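Local coordinates for periplasmic His/Glu/Gln/Arg/opine family-binding protein (Silicibacter pomeroyi, PDB 3I6V), which binds lysine between its two lobes and probably serves as the periplasmic solute-binding component of an ABC transporter for amino acids, at residues A[73-76]-A[77-80]. Numbering follows the deposited sequence.
With NA (sodium ion), chain C; LYS (lysine), chain B.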
loop_
_atom_site.group_PDB
_atom_site.type_symbol
_atom_site.label_atom_id
_atom_site.label_comp_id
_atom_site.label_asym_id
_atom_site.label_seq_id
_atom_site.Cartn_x
_atom_site.Cartn_y
_atom_site.Cartn_z
ATOM N N SER A 73 -0.175 3.079 4.840
ATOM C CA SER A 73 -0.752 4.324 5.313
ATOM C C SER A 73 -0.142 4.764 6.628
ATOM O O SER A 73 0.114 3.939 7.531
ATOM C CB SER A 73 -2.258 4.160 5.522
ATOM O OG SER A 73 -2.903 3.991 4.254
ATOM N N ILE A 74 0.072 6.067 6.738
ATOM C CA ILE A 74 0.551 6.667 7.985
ATOM C C ILE A 74 -0.623 6.627 8.978
ATOM O O ILE A 74 -1.680 7.135 8.660
ATOM C CB ILE A 74 0.964 8.112 7.745
ATOM C CG1 ILE A 74 2.215 8.167 6.883
ATOM C CG2 ILE A 74 1.289 8.830 9.108
ATOM C CD1 ILE A 74 2.393 9.534 6.142
ATOM N N THR A 75 -0.467 5.986 10.143
ATOM C CA THR A 75 -1.533 5.998 11.152
ATOM C C THR A 75 -0.944 6.184 12.549
ATOM O O THR A 75 0.243 5.889 12.788
ATOM C CB THR A 75 -2.347 4.703 11.203
ATOM O OG1 THR A 75 -1.520 3.669 11.767
ATOM C CG2 THR A 75 -2.841 4.292 9.796
ATOM N N ASP A 76 -1.789 6.635 13.475
ATOM C CA ASP A 76 -1.359 6.900 14.869
ATOM C C ASP A 76 -0.996 5.593 15.525
ATOM O O ASP A 76 -0.042 5.535 16.284
ATOM C CB ASP A 76 -2.464 7.568 15.711
ATOM C CG ASP A 76 -2.693 9.033 15.328
ATOM O OD1 ASP A 76 -1.813 9.640 14.678
ATOM O OD2 ASP A 76 -3.767 9.579 15.663
ATOM N N GLU A 77 -1.757 4.541 15.203
ATOM C CA GLU A 77 -1.506 3.210 15.779
ATOM C C GLU A 77 -0.127 2.681 15.388
ATOM O O GLU A 77 0.574 2.043 16.210
ATOM C CB GLU A 77 -2.638 2.214 15.381
ATOM C CG GLU A 77 -2.260 0.735 15.624
ATOM C CD GLU A 77 -3.431 -0.225 15.458
ATOM O OE1 GLU A 77 -4.544 0.221 15.078
ATOM O OE2 GLU A 77 -3.221 -1.427 15.704
ATOM N N ARG A 78 0.274 2.905 14.136
ATOM C CA ARG A 78 1.579 2.388 13.703
ATOM C C ARG A 78 2.675 3.302 14.222
ATOM O O ARG A 78 3.776 2.881 14.470
ATOM C CB ARG A 78 1.704 2.239 12.179
ATOM C CG ARG A 78 0.875 1.052 11.657
ATOM C CD ARG A 78 0.605 1.203 10.155
ATOM N NE ARG A 78 -0.152 0.054 9.644
ATOM C CZ ARG A 78 -0.858 0.070 8.524
ATOM N NH1 ARG A 78 -0.984 1.198 7.840
ATOM N NH2 ARG A 78 -1.504 -1.022 8.136
ATOM N N ASP A 79 2.356 4.563 14.356
ATOM C CA ASP A 79 3.290 5.503 15.018
ATOM C C ASP A 79 3.647 5.120 16.486
ATOM O O ASP A 79 4.645 5.631 17.040
ATOM C CB ASP A 79 2.760 6.939 14.870
ATOM C CG ASP A 79 3.711 8.001 15.450
ATOM O OD1 ASP A 79 4.961 7.970 15.179
ATOM O OD2 ASP A 79 3.196 8.871 16.194
ATOM N N GLU A 80 2.892 4.199 17.106
ATOM C CA GLU A 80 3.269 3.679 18.435
ATOM C C GLU A 80 4.553 2.878 18.378
ATOM O O GLU A 80 5.252 2.813 19.369
ATOM C CB GLU A 80 2.182 2.773 19.049
ATOM C CG GLU A 80 0.815 3.460 19.169
ATOM C CD GLU A 80 -0.308 2.480 19.528
ATOM O OE1 GLU A 80 -0.040 1.274 19.720
ATOM O OE2 GLU A 80 -1.469 2.925 19.610
HETATM NA NA NA C . 6.525 6.505 16.261
HETATM N N LYS B . -2.737 1.465 2.889
HETATM C CA LYS B . -3.412 0.366 3.655
HETATM C C LYS B . -2.768 0.173 5.010
HETATM O O LYS B . -1.720 0.784 5.263
HETATM C CB LYS B . -3.368 -0.959 2.854
HETATM C CG LYS B . -1.974 -1.561 2.672
HETATM C CD LYS B . -2.061 -2.849 1.783
HETATM C CE LYS B . -0.676 -3.577 1.616
HETATM N NZ LYS B . -0.817 -4.773 0.639
HETATM O OXT LYS B . -3.275 -0.613 5.861
HETATM O O HOH W 1 0.853 10.031 16.569
#
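Arg-78 reaches back along its own turn to Ser-73, and both hold the carboxylate of the bound lysine. The arginine chain runs extended from CG to NE, which carries the guanidinium to the ligand. Arg-78 NH1 gives a bent bond of 3.0 Å to Ser-73 O, on a lone pair in the carbonyl plane. Arg-78 NH1 also donates to lysine O at 2.7 Å, and Arg-78 NH2 to lysine OXT at 2.9 Å. Ser-73 N adds a nearly straight bond to lysine O (2.8 Å, 164°), and Ser-73 OG accepts from the ligand's amino group. Arg-78 NH2 also bonds Ala-114 O, and Ile-116 packs on this buried, tightly held side.

Thr-75 is the N-cap of helix 76-79. Thr-75 OG1 sits between backbone N and carbonyl carbon (chi1 71°) and accepts from Arg-78 N at 3.1 Å. Thr-75 O takes Asp-79 N at 2.9 Å.

The far side is exposed. Asp-76 is held more loosely there: a water donates to Asp-79 OD2 and, by a longer bond, to Asp-76 OD1. Sodium anchors Asp-79 through O and OD1, with Ile-82, Asp-83 and Glu-186 completing the site.

With an alanine in place of Arg-78, the ligand carboxylate would probably lose its guanidinium partner and Ser-73 O this donor. The chemistry is that of amino-acid recognition in family 3 solute-binding proteins: a capped turn presents one arginine and a backbone N-H to the substrate carboxylate.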